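Local coordinates for cell wall binding protein cwp8 (PDB 5J6Q) that probably anchors to the bacterial cell wall through its three CWB2 modules, as an S-layer-associated surface protein of Clostridium difficile, at residues E310-I315 / Q334-I339; T297-S302 / S349-E354; R20-V25 / Y41-D46; Y5-K10 / H178-K183. One frame throughout, in Å; residues are numbered along the deposited sequence.

Four contacts fall into two nested pairs that do not cross. Near the N terminus, residues 5-10 open a long loop that contact 4 closes at 178-183, joining the edge strand of a mixed sheet to its parallel neighbour. Inside that loop, contact 3 lays helix 13-24 on strand 41-45 of the same sheet. Further along, in the first CWB2 module, contact 2 pairs helix 294-305 with helix 349-359, and within the loop it closes, contact 1 sets strand 313-318 beside the chain leading into strand 339-342. Contacts 1 and 2 touch where Pro338 packs on Ser302; contact 3 stays about 48 Å from contact 1 between nearest atoms.

Contact 1: E310-I315 / Q334-I339; sequences EAEAII and QKNAPI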
loop_
_atom_site.group_PDB
_atom_site.type_symbol
_atom_site.label_atom_id
_atom_site.label_comp_id
_atom_site.label_asym_id
_atom_site.label_seq_id
_atom_site.Cartn_x
_atom_site.Cartn_y
_atom_site.Cartn_z
ATOM N N GLU A 310 -18.290 20.054 -11.720
ATOM C CA GLU A 310 -17.442 21.198 -12.068
ATOM C C GLU A 310 -17.050 21.231 -13.564
ATOM O O GLU A 310 -16.471 22.207 -14.014
ATOM C CB GLU A 310 -16.229 21.127 -11.138
ATOM C CG GLU A 310 -15.278 22.302 -11.192
ATOM C CD GLU A 310 -14.245 22.158 -10.106
ATOM O OE1 GLU A 310 -14.466 22.726 -8.996
ATOM O OE2 GLU A 310 -13.232 21.437 -10.356
ATOM N N ALA A 311 -17.361 20.184 -14.368
ATOM C CA ALA A 311 -17.010 20.280 -15.795
ATOM C C ALA A 311 -18.093 21.097 -16.584
ATOM O O ALA A 311 -19.311 20.896 -16.382
ATOM C CB ALA A 311 -16.883 18.872 -16.422
ATOM N N GLU A 312 -17.637 21.916 -17.550
ATOM C CA GLU A 312 -18.543 22.703 -18.308
ATOM C C GLU A 312 -18.956 22.001 -19.532
ATOM O O GLU A 312 -19.923 22.406 -20.192
ATOM C CB GLU A 312 -17.892 24.054 -18.583
ATOM C CG GLU A 312 -17.733 24.779 -17.247
ATOM C CD GLU A 312 -16.749 25.908 -17.287
ATOM O OE1 GLU A 312 -16.418 26.432 -16.201
ATOM O OE2 GLU A 312 -16.308 26.277 -18.394
ATOM N N ALA A 313 -18.285 20.896 -19.830
ATOM C CA ALA A 313 -18.599 20.165 -21.052
ATOM C C ALA A 313 -17.966 18.785 -21.050
ATOM O O ALA A 313 -17.285 18.412 -20.087
ATOM C CB ALA A 313 -18.092 20.948 -22.265
ATOM N N ILE A 314 -18.234 18.004 -22.119
ATOM C CA ILE A 314 -17.684 16.652 -22.286
ATOM C C ILE A 314 -17.056 16.639 -23.732
ATOM O O ILE A 314 -17.665 17.205 -24.650
ATOM C CB ILE A 314 -18.750 15.506 -22.193
ATOM C CG1 ILE A 314 -19.565 15.583 -20.877
ATOM C CG2 ILE A 314 -18.042 14.089 -22.365
ATOM C CD1 ILE A 314 -18.832 15.095 -19.647
ATOM N N ILE A 315 -15.813 16.110 -23.875
ATOM C CA ILE A 315 -15.235 15.873 -25.152
ATOM C C ILE A 315 -15.269 14.367 -25.191
ATOM O O ILE A 315 -14.707 13.720 -24.294
ATOM C CB ILE A 315 -13.803 16.376 -25.386
ATOM C CG1 ILE A 315 -13.601 17.815 -24.884
ATOM C CG2 ILE A 315 -13.534 16.321 -26.906
ATOM C CD1 ILE A 315 -14.257 18.847 -25.845
ATOM N N GLN A 334 -9.898 24.229 -23.132
ATOM C CA GLN A 334 -10.628 25.495 -23.307
ATOM C C GLN A 334 -12.036 25.451 -22.803
ATOM O O GLN A 334 -12.426 26.381 -22.097
ATOM C CB GLN A 334 -10.664 25.941 -24.771
ATOM C CG GLN A 334 -10.807 27.446 -24.856
ATOM C CD GLN A 334 -10.244 27.989 -26.133
ATOM O OE1 GLN A 334 -10.912 27.979 -27.157
ATOM N NE2 GLN A 334 -8.990 28.388 -26.112
ATOM N N LYS A 335 -12.782 24.389 -23.165
ATOM C CA LYS A 335 -14.165 24.171 -22.758
ATOM C C LYS A 335 -14.228 23.494 -21.382
ATOM O O LYS A 335 -15.307 23.064 -20.965
ATOM C CB LYS A 335 -14.902 23.312 -23.802
ATOM C CG LYS A 335 -14.901 23.929 -25.236
ATOM C CD LYS A 335 -15.034 25.511 -25.280
ATOM C CE LYS A 335 -14.565 26.055 -26.645
ATOM N NZ LYS A 335 -14.377 27.560 -26.711
ATOM N N ASN A 336 -13.069 23.404 -20.672
ATOM C CA ASN A 336 -13.001 22.792 -19.328
ATOM C C ASN A 336 -13.803 21.493 -19.263
ATOM O O ASN A 336 -14.709 21.344 -18.458
ATOM C CB ASN A 336 -13.515 23.803 -18.308
ATOM C CG ASN A 336 -12.670 25.043 -18.357
ATOM O OD1 ASN A 336 -11.476 24.982 -18.044
ATOM N ND2 ASN A 336 -13.201 26.202 -18.753
ATOM N N ALA A 337 -13.473 20.571 -20.143
ATOM C CA ALA A 337 -14.189 19.303 -20.312
ATOM C C ALA A 337 -13.213 18.161 -20.254
ATOM O O ALA A 337 -12.068 18.373 -20.657
ATOM C CB ALA A 337 -14.859 19.276 -21.684
ATOM N N PRO A 338 -13.588 16.966 -19.777
ATOM C CA PRO A 338 -12.639 15.788 -19.732
ATOM C C PRO A 338 -12.602 15.140 -21.086
ATOM O O PRO A 338 -13.615 15.268 -21.805
ATOM C CB PRO A 338 -13.296 14.814 -18.782
ATOM C CG PRO A 338 -14.896 15.178 -18.982
ATOM C CD PRO A 338 -14.871 16.691 -19.096
ATOM N N ILE A 339 -11.530 14.346 -21.397
ATOM C CA ILE A 339 -11.569 13.708 -22.648
ATOM C C ILE A 339 -11.958 12.325 -22.261
ATOM O O ILE A 339 -11.255 11.628 -21.549
ATOM C CB ILE A 339 -10.315 13.830 -23.524
ATOM C CG1 ILE A 339 -10.115 15.261 -24.050
ATOM C CG2 ILE A 339 -10.509 12.877 -24.683
ATOM C CD1 ILE A 339 -8.585 15.648 -24.536
#
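The methyl group of Ala337 presses against the backbone of Ala313 and lies beside its side chain, the two CB atoms 3.7 Å apart. Ala337 CB also touches CG1 of Ile315, so this one small group bridges two residues of the neighbouring strand. Next to it the Pro338 ring packs by its CD on Ala311 CB and by its CG on Ile314 CD1, the latter at 4.0 Å. Further on, CB of Ile315 rests against CG1 of Ile339, where the two chains form a parallel bridge. Here Ile315 N donates to Pro338 O (3.1 Å), entering nearly along the C=O axis.

The other end is polar. Glu312 N donates to Asn336 O at 3.1 Å, a fairly straight bond of 158°. The side chains of the same two residues run side by side, and Asn336 ND2 reaches Glu312 OE2 from above the carboxylate plane, the amide and carboxylate planes standing 76° apart. Asn336 itself has positive phi and psi, which turns the chain from helix 329-334 toward strand 339-342.

The pair thus begins a beta-alpha-beta crossover in the first CWB2 module: strand 313-318 leads through two helices to its parallel neighbour 339-342. Arg305 binds Ala337 O, and helix 349-359 covers Ile314. Pro338 has no amide hydrogen to give, but its carbonyl still accepts Ile315 N. Glu312 and Asn336 pair their polar groups at the more exposed end, while alanine, proline and isoleucine carbons fill the buried part.

Contact 2: T297-S302 / S349-E354; sequences TAVEVS and SEIEAE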
loop_
_atom_site.group_PDB
_atom_site.type_symbol
_atom_site.label_atom_id
_atom_site.label_comp_id
_atom_site.label_asym_id
_atom_site.label_seq_id
_atom_site.Cartn_x
_atom_site.Cartn_y
_atom_site.Cartn_z
ATOM N N THR A 297 -8.901 4.401 -16.780
ATOM C CA THR A 297 -7.829 5.423 -16.654
ATOM C C THR A 297 -8.413 6.770 -17.040
ATOM O O THR A 297 -8.201 7.746 -16.294
ATOM C CB THR A 297 -6.648 5.098 -17.550
ATOM O OG1 THR A 297 -6.135 3.823 -17.116
ATOM C CG2 THR A 297 -5.560 6.189 -17.519
ATOM N N ALA A 298 -9.175 6.864 -18.144
ATOM C CA ALA A 298 -9.773 8.180 -18.587
ATOM C C ALA A 298 -10.686 8.800 -17.474
ATOM O O ALA A 298 -10.616 10.022 -17.203
ATOM C CB ALA A 298 -10.542 8.020 -19.908
ATOM N N VAL A 299 -11.470 7.946 -16.775
ATOM C CA VAL A 299 -12.238 8.433 -15.610
ATOM C C VAL A 299 -11.317 8.937 -14.495
ATOM O O VAL A 299 -11.589 9.990 -13.871
ATOM C CB VAL A 299 -13.157 7.307 -15.057
ATOM C CG1 VAL A 299 -13.936 7.825 -13.846
ATOM C CG2 VAL A 299 -14.136 6.774 -16.160
ATOM N N GLU A 300 -10.216 8.186 -14.185
ATOM C CA GLU A 300 -9.304 8.659 -13.122
ATOM C C GLU A 300 -8.650 9.993 -13.476
ATOM O O GLU A 300 -8.429 10.792 -12.543
ATOM C CB GLU A 300 -8.204 7.626 -12.727
ATOM C CG GLU A 300 -8.789 6.332 -12.148
ATOM C CD GLU A 300 -9.690 6.608 -10.907
ATOM O OE1 GLU A 300 -9.212 7.222 -9.975
ATOM O OE2 GLU A 300 -10.865 6.221 -10.900
ATOM N N VAL A 301 -8.335 10.262 -14.762
ATOM C CA VAL A 301 -7.837 11.604 -15.117
ATOM C C VAL A 301 -8.990 12.611 -14.850
ATOM O O VAL A 301 -8.757 13.672 -14.253
ATOM C CB VAL A 301 -7.366 11.755 -16.591
ATOM C CG1 VAL A 301 -7.120 13.229 -16.988
ATOM C CG2 VAL A 301 -6.075 10.952 -16.769
ATOM N N SER A 302 -10.205 12.269 -15.272
ATOM C CA SER A 302 -11.350 13.169 -15.068
ATOM C C SER A 302 -11.543 13.447 -13.563
ATOM O O SER A 302 -11.722 14.611 -13.172
ATOM C CB SER A 302 -12.620 12.598 -15.681
ATOM O OG SER A 302 -13.613 13.604 -15.737
ATOM N N SER A 349 -20.535 1.817 -19.175
ATOM C CA SER A 349 -21.216 2.436 -18.062
ATOM C C SER A 349 -20.313 3.322 -17.234
ATOM O O SER A 349 -20.799 4.286 -16.646
ATOM C CB SER A 349 -21.863 1.386 -17.153
ATOM O OG SER A 349 -20.937 0.539 -16.501
ATOM N N GLU A 350 -19.027 3.013 -17.189
ATOM C CA GLU A 350 -18.048 3.781 -16.425
ATOM C C GLU A 350 -17.938 5.166 -16.920
ATOM O O GLU A 350 -17.802 6.070 -16.138
ATOM C CB GLU A 350 -16.655 3.107 -16.492
ATOM C CG GLU A 350 -16.610 1.858 -15.639
ATOM C CD GLU A 350 -16.867 0.580 -16.465
ATOM O OE1 GLU A 350 -16.565 -0.476 -15.926
ATOM O OE2 GLU A 350 -17.363 0.656 -17.640
ATOM N N ILE A 351 -17.982 5.339 -18.221
ATOM C CA ILE A 351 -17.877 6.639 -18.890
ATOM C C ILE A 351 -19.269 7.420 -18.732
ATOM O O ILE A 351 -19.296 8.614 -18.470
ATOM C CB ILE A 351 -17.536 6.377 -20.371
ATOM C CG1 ILE A 351 -16.020 5.863 -20.540
ATOM C CG2 ILE A 351 -17.797 7.630 -21.203
ATOM C CD1 ILE A 351 -14.896 6.759 -19.978
ATOM N N GLU A 352 -20.388 6.719 -18.893
ATOM C CA GLU A 352 -21.697 7.345 -18.745
ATOM C C GLU A 352 -21.784 7.870 -17.343
ATOM O O GLU A 352 -22.143 9.043 -17.128
ATOM C CB GLU A 352 -22.803 6.281 -19.031
ATOM C CG GLU A 352 -24.201 6.729 -18.629
ATOM C CD GLU A 352 -25.252 5.729 -19.070
ATOM O OE1 GLU A 352 -25.230 4.609 -18.556
ATOM O OE2 GLU A 352 -26.061 6.058 -19.941
ATOM N N ALA A 353 -21.406 7.020 -16.368
ATOM C CA ALA A 353 -21.389 7.386 -14.950
ATOM C C ALA A 353 -20.491 8.579 -14.700
ATOM O O ALA A 353 -20.854 9.395 -13.858
ATOM C CB ALA A 353 -20.948 6.186 -14.096
ATOM N N GLU A 354 -19.294 8.746 -15.451
ATOM C CA GLU A 354 -18.390 9.914 -15.180
ATOM C C GLU A 354 -19.015 11.111 -15.846
ATOM O O GLU A 354 -18.878 12.231 -15.342
ATOM C CB GLU A 354 -16.900 9.711 -15.678
ATOM C CG GLU A 354 -15.998 10.921 -15.502
ATOM C CD GLU A 354 -15.584 11.174 -14.032
ATOM O OE1 GLU A 354 -14.760 12.036 -13.833
ATOM O OE2 GLU A 354 -16.115 10.543 -13.088
#
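One face of the Glu354 carboxylate is covered by Val299, whose CG1 methyl stands over it, 3.6 Å from Glu354 OE2. Ser302 approaches the same group at OE1, where OG makes a weak hydrogen bond; the place of OE1 in the model is less sure, so little rests on its length. The stronger partner of OE1 is Arg357, one turn further along the same helix, and this salt bridge would be expected to keep the buried carboxylate ionised. Glu354 arrives by an extended first torsion, CG opposite the backbone N (chi1 176°), followed by a bend at chi2 of 74° that tips the carboxylate across Val299. Glu354 CB also lies 4.0 Å from Val299 CG1.

The two helices run almost parallel, their axes 10.0 Å apart at 16°, as neighbouring helices of an alpha/beta layer do in the toprim-like CWB2 fold. Val299 is the central side chain. While CG1 attends to the glutamate, Val299 CG2 lies 3.7 Å from Glu350 O and meets Ile351 CD1 at 3.9 Å, the two side chains crossing at a slant. Ile351 and Glu354 both rest on Leu340 of strand 339-342, whereas Ala298 reaches Leu341. On the flank of helix 294-305 formed by Ala298 and Val301, Thr535 of helix 531-542 packs in, bringing the third CWB2 module against the first.

Contact 3: R20-V25 / Y41-D46; sequences RKALEV and YDIKVD
CB of Ala22 is a low bump that fits between two larger side chains of the strand: it lies 3.7 Å from Tyr41 CD1 and 4.2 Å from Ile43 CD1. The small residue leaves the Tyr41 ring close enough to meet the helix backbone as well, and Ala22 O lies at the edge of the ring in its plane, 3.4 Å from Tyr41 CD1. Ala22 O already accepts Val25 N, so the ring edge sits against an occupied acceptor. Further round the ring, Tyr41 CE1 is approached obliquely by Val25, whose CB is 4.1 Å away.

The second bump is the tip of Ile43. Ile43 CD1 enters the notch between Ala22 CB and Leu23 CD2, the latter at 3.9 Å. Leu23 begins by pointing away from the strand, but its CG lies opposite the carbonyl carbon (chi1 -69°), and of its two branches it is CD2 that reaches Ile43 CD1. The two long side chains meet at a slant, and both are buried.

The axes of helix 20-24 and strand 41-45 approach to 8.7 Å, their directions differing by 138°. Beyond this contact Tyr41 also packs on Ile73 of strand 68-75, and Val45, two residues on from Ile43, touches helix 53-61. A pair of helices laid over one side of a mixed sheet in this manner is consistent with a two-layer alpha/beta sandwich.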
loop_
_atom_site.group_PDB
_atom_site.type_symbol
_atom_site.label_atom_id
_atom_site.label_comp_id
_atom_site.label_asym_id
_atom_site.label_seq_id
_atom_site.Cartn_x
_atom_site.Cartn_y
_atom_site.Cartn_z
ATOM N N ARG A 20 -12.452 -23.356 25.922
ATOM C CA ARG A 20 -13.372 -24.351 26.499
ATOM C C ARG A 20 -12.575 -25.627 26.860
ATOM O O ARG A 20 -12.623 -26.113 27.981
ATOM C CB ARG A 20 -14.560 -24.653 25.504
ATOM C CG ARG A 20 -15.625 -25.464 26.199
ATOM C CD ARG A 20 -16.939 -25.650 25.463
ATOM N NE ARG A 20 -17.220 -24.648 24.433
ATOM C CZ ARG A 20 -18.071 -23.641 24.598
ATOM N NH1 ARG A 20 -18.716 -23.484 25.747
ATOM N NH2 ARG A 20 -18.279 -22.781 23.617
ATOM N N LYS A 21 -11.792 -26.120 25.943
ATOM C CA LYS A 21 -11.007 -27.322 26.206
ATOM C C LYS A 21 -9.978 -27.118 27.277
ATOM O O LYS A 21 -9.842 -27.974 28.163
ATOM C CB LYS A 21 -10.315 -27.771 24.907
ATOM C CG LYS A 21 -11.266 -28.502 23.966
ATOM C CD LYS A 21 -10.510 -29.078 22.756
ATOM C CE LYS A 21 -11.447 -29.373 21.597
ATOM N NZ LYS A 21 -10.716 -29.567 20.311
ATOM N N ALA A 22 -9.245 -25.964 27.242
ATOM C CA ALA A 22 -8.175 -25.723 28.225
ATOM C C ALA A 22 -8.791 -25.618 29.644
ATOM O O ALA A 22 -8.172 -26.040 30.650
ATOM C CB ALA A 22 -7.405 -24.423 27.865
ATOM N N LEU A 23 -9.990 -25.013 29.735
ATOM C CA LEU A 23 -10.665 -24.931 31.051
ATOM C C LEU A 23 -10.947 -26.349 31.605
ATOM O O LEU A 23 -11.129 -26.496 32.800
ATOM C CB LEU A 23 -12.029 -24.194 30.923
ATOM C CG LEU A 23 -11.906 -22.724 30.611
ATOM C CD1 LEU A 23 -13.273 -22.067 30.376
ATOM C CD2 LEU A 23 -11.212 -22.060 31.798
ATOM N N GLU A 24 -11.003 -27.401 30.740
ATOM C CA GLU A 24 -11.292 -28.701 31.344
ATOM C C GLU A 24 -10.076 -29.350 32.008
ATOM O O GLU A 24 -10.273 -30.192 32.894
ATOM C CB GLU A 24 -11.940 -29.612 30.294
ATOM C CG GLU A 24 -13.345 -29.114 29.978
ATOM C CD GLU A 24 -14.046 -28.573 31.246
ATOM O OE1 GLU A 24 -14.079 -27.323 31.492
ATOM O OE2 GLU A 24 -14.541 -29.384 32.012
ATOM N N VAL A 25 -8.824 -28.931 31.635
ATOM C CA VAL A 25 -7.641 -29.552 32.219
ATOM C C VAL A 25 -7.507 -29.221 33.706
ATOM O O VAL A 25 -7.271 -28.051 34.084
ATOM C CB VAL A 25 -6.398 -29.121 31.409
ATOM C CG1 VAL A 25 -5.173 -29.848 31.930
ATOM C CG2 VAL A 25 -6.591 -29.437 29.911
ATOM N N TYR A 41 -4.952 -24.267 33.837
ATOM C CA TYR A 41 -4.685 -23.017 33.139
ATOM C C TYR A 41 -5.356 -21.920 33.892
ATOM O O TYR A 41 -6.499 -22.079 34.363
ATOM C CB TYR A 41 -5.146 -23.040 31.683
ATOM C CG TYR A 41 -4.320 -24.043 30.913
ATOM C CD1 TYR A 41 -4.871 -25.241 30.492
ATOM C CD2 TYR A 41 -2.975 -23.801 30.641
ATOM C CE1 TYR A 41 -4.104 -26.190 29.807
ATOM C CE2 TYR A 41 -2.195 -24.736 29.963
ATOM C CZ TYR A 41 -2.765 -25.929 29.552
ATOM O OH TYR A 41 -1.985 -26.847 28.890
ATOM N N ASP A 42 -4.616 -20.807 34.061
ATOM C CA ASP A 42 -5.120 -19.646 34.725
ATOM C C ASP A 42 -5.596 -18.761 33.527
ATOM O O ASP A 42 -4.800 -18.267 32.704
ATOM C CB ASP A 42 -3.989 -19.002 35.588
ATOM C CG ASP A 42 -4.443 -17.678 36.146
ATOM O OD1 ASP A 42 -5.601 -17.348 35.951
ATOM O OD2 ASP A 42 -3.609 -16.952 36.783
ATOM N N ILE A 43 -6.902 -18.595 33.402
ATOM C CA ILE A 43 -7.381 -17.875 32.262
ATOM C C ILE A 43 -8.241 -16.644 32.629
ATOM O O ILE A 43 -9.148 -16.747 33.426
ATOM C CB ILE A 43 -8.203 -18.773 31.437
ATOM C CG1 ILE A 43 -7.391 -20.090 31.130
ATOM C CG2 ILE A 43 -8.665 -18.053 30.217
ATOM C CD1 ILE A 43 -8.006 -20.883 29.947
ATOM N N LYS A 44 -7.947 -15.516 31.995
ATOM C CA LYS A 44 -8.656 -14.300 32.315
ATOM C C LYS A 44 -9.015 -13.543 31.115
ATOM O O LYS A 44 -8.451 -13.708 30.049
ATOM C CB LYS A 44 -7.740 -13.418 33.192
ATOM C CG LYS A 44 -7.495 -14.005 34.518
ATOM C CD LYS A 44 -6.120 -13.650 34.976
ATOM C CE LYS A 44 -6.113 -13.142 36.363
ATOM N NZ LYS A 44 -5.436 -14.111 37.207
ATOM N N VAL A 45 -10.007 -12.658 31.310
ATOM C CA VAL A 45 -10.519 -11.765 30.306
ATOM C C VAL A 45 -10.350 -10.314 30.928
ATOM O O VAL A 45 -11.114 -10.032 31.817
ATOM C CB VAL A 45 -12.001 -12.117 30.083
ATOM C CG1 VAL A 45 -12.627 -11.058 29.163
ATOM C CG2 VAL A 45 -12.099 -13.541 29.434
ATOM N N ASP A 46 -9.392 -9.444 30.447
ATOM C CA ASP A 46 -9.104 -8.088 31.036
ATOM C C ASP A 46 -8.897 -8.317 32.473
ATOM O O ASP A 46 -9.631 -7.783 33.277
ATOM C CB ASP A 46 -10.291 -7.135 30.801
ATOM C CG ASP A 46 -10.358 -6.653 29.362
ATOM O OD1 ASP A 46 -9.339 -6.778 28.650
ATOM O OD2 ASP A 46 -11.449 -6.152 28.937
#

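Contact 4: Y5-K10 / H178-K183; sequences YTVSAK and HTVTVK
Thr6 and Thr181 lie side by side in a parallel strand pair at the margin of a mixed sheet, where strand 5-8 is the outermost strand and 178-183 its inner neighbour. The bonding is the regular parallel ladder. Thr181 N gives its hydrogen to Tyr5 O (2.9 Å), and Thr181 O takes that of Val7 N. Val7 O then accepts Lys183 N at 3.1 Å, and Lys183 O accepts Ala9 N, which lies 50° out of the carbonyl plane. The intervening residues of 178-183, Val180 and Val182, bond the other way, to strand 68-75.

Tyr5 O is gripped twice, since a water also donates to it; the same water donates to Thr179 O at 2.6 Å and lies 3.0 Å from Thr181 OG1. Ser8 OG takes the amide of Asp11, the start of the turn into helix 13-24.

On the face carrying Tyr5, Val7, Val180 and Val182, Val7 CG2 packs on Val182 CG2 (3.8 Å). The Tyr5 side chain takes the crowded position between N and carbonyl carbon (chi1 56°), which lays one face of its ring over Val180, whose CG2 makes a CH-pi contact 4.3 Å from the Tyr5 ring centroid.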
loop_
_atom_site.group_PDB
_atom_site.type_symbol
_atom_site.label_atom_id
_atom_site.label_comp_id
_atom_site.label_asym_id
_atom_site.label_seq_id
_atom_site.Cartn_x
_atom_site.Cartn_y
_atom_site.Cartn_z
ATOM N N TYR A 5 -1.304 -13.216 19.713
ATOM C CA TYR A 5 -1.808 -12.612 18.484
ATOM C C TYR A 5 -3.172 -11.901 18.656
ATOM O O TYR A 5 -3.677 -11.781 19.784
ATOM C CB TYR A 5 -1.949 -13.707 17.427
ATOM C CG TYR A 5 -2.829 -14.832 17.933
ATOM C CD1 TYR A 5 -4.177 -14.865 17.635
ATOM C CD2 TYR A 5 -2.306 -15.847 18.714
ATOM C CE1 TYR A 5 -4.998 -15.884 18.104
ATOM C CE2 TYR A 5 -3.114 -16.875 19.195
ATOM C CZ TYR A 5 -4.455 -16.885 18.884
ATOM O OH TYR A 5 -5.268 -17.886 19.356
ATOM N N THR A 6 -3.779 -11.501 17.517
ATOM C CA THR A 6 -5.009 -10.787 17.499
ATOM C C THR A 6 -5.952 -11.374 16.511
ATOM O O THR A 6 -5.576 -11.714 15.399
ATOM C CB THR A 6 -4.644 -9.306 17.243
ATOM O OG1 THR A 6 -3.672 -8.943 18.235
ATOM C CG2 THR A 6 -5.812 -8.400 17.315
ATOM N N VAL A 7 -7.196 -11.522 16.904
ATOM C CA VAL A 7 -8.203 -12.078 16.019
ATOM C C VAL A 7 -9.334 -11.194 16.053
ATOM O O VAL A 7 -9.517 -10.473 17.016
ATOM C CB VAL A 7 -8.706 -13.510 16.452
ATOM C CG1 VAL A 7 -7.622 -14.552 16.197
ATOM C CG2 VAL A 7 -9.080 -13.518 17.943
ATOM N N SER A 8 -10.136 -11.239 15.033
ATOM C CA SER A 8 -11.322 -10.437 15.082
ATOM C C SER A 8 -12.399 -11.199 15.890
ATOM O O SER A 8 -12.360 -12.425 15.954
ATOM C CB SER A 8 -11.835 -10.151 13.680
ATOM O OG SER A 8 -12.272 -11.365 13.083
ATOM N N ALA A 9 -13.324 -10.466 16.485
ATOM C CA ALA A 9 -14.438 -11.026 17.198
ATOM C C ALA A 9 -15.134 -12.075 16.267
ATOM O O ALA A 9 -15.253 -13.234 16.634
ATOM C CB ALA A 9 -15.403 -9.905 17.588
ATOM N N LYS A 10 -15.561 -11.668 15.061
ATOM C CA LYS A 10 -16.246 -12.556 14.099
ATOM C C LYS A 10 -15.489 -13.879 13.856
ATOM O O LYS A 10 -16.142 -14.924 13.717
ATOM C CB LYS A 10 -16.467 -11.788 12.774
ATOM C CG LYS A 10 -16.805 -12.668 11.563
ATOM C CD LYS A 10 -17.193 -11.780 10.360
ATOM C CE LYS A 10 -16.213 -11.903 9.213
ATOM N NZ LYS A 10 -15.858 -10.572 8.620
ATOM N N HIS A 178 0.354 -15.976 27.809
ATOM C CA HIS A 178 0.103 -15.693 26.379
ATOM C C HIS A 178 -1.172 -14.788 26.283
ATOM O O HIS A 178 -2.106 -14.986 27.051
ATOM C CB HIS A 178 -0.141 -16.967 25.527
ATOM C CG HIS A 178 0.966 -17.964 25.596
ATOM N ND1 HIS A 178 0.952 -19.031 26.473
ATOM C CD2 HIS A 178 2.118 -18.063 24.884
ATOM C CE1 HIS A 178 2.059 -19.734 26.283
ATOM N NE2 HIS A 178 2.781 -19.175 25.334
ATOM N N THR A 179 -1.223 -13.846 25.335
ATOM C CA THR A 179 -2.330 -12.934 25.246
ATOM C C THR A 179 -2.898 -12.919 23.912
ATOM O O THR A 179 -2.168 -12.812 22.904
ATOM C CB THR A 179 -1.881 -11.502 25.583
ATOM O OG1 THR A 179 -1.459 -11.516 26.932
ATOM C CG2 THR A 179 -3.027 -10.472 25.393
ATOM N N VAL A 180 -4.207 -13.002 23.878
ATOM C CA VAL A 180 -4.847 -12.970 22.620
ATOM C C VAL A 180 -5.741 -11.771 22.699
ATOM O O VAL A 180 -6.578 -11.635 23.621
ATOM C CB VAL A 180 -5.666 -14.278 22.390
ATOM C CG1 VAL A 180 -6.369 -14.227 21.040
ATOM C CG2 VAL A 180 -4.758 -15.515 22.519
ATOM N N THR A 181 -5.632 -10.927 21.746
ATOM C CA THR A 181 -6.446 -9.723 21.791
ATOM C C THR A 181 -7.513 -9.964 20.884
ATOM O O THR A 181 -7.230 -10.505 19.812
ATOM C CB THR A 181 -5.567 -8.516 21.377
ATOM O OG1 THR A 181 -4.453 -8.490 22.304
ATOM C CG2 THR A 181 -6.345 -7.219 21.361
ATOM N N VAL A 182 -8.754 -9.623 21.273
ATOM C CA VAL A 182 -9.891 -9.856 20.393
ATOM C C VAL A 182 -10.469 -8.525 20.074
ATOM O O VAL A 182 -10.757 -7.773 21.020
ATOM C CB VAL A 182 -10.992 -10.794 21.031
ATOM C CG1 VAL A 182 -12.201 -10.823 20.129
ATOM C CG2 VAL A 182 -10.452 -12.228 21.195
ATOM N N LYS A 183 -10.663 -8.227 18.744
ATOM C CA LYS A 183 -11.137 -6.910 18.327
ATOM C C LYS A 183 -12.338 -6.950 17.464
ATOM O O LYS A 183 -12.391 -7.757 16.528
ATOM C CB LYS A 183 -10.068 -6.151 17.463
ATOM C CG LYS A 183 -8.659 -6.131 17.971
ATOM C CD LYS A 183 -7.824 -5.132 17.088
ATOM C CE LYS A 183 -6.379 -4.983 17.523
ATOM N NZ LYS A 183 -5.531 -4.282 16.482
HETATM O O HOH W 1 -2.091 -10.374 22.033
#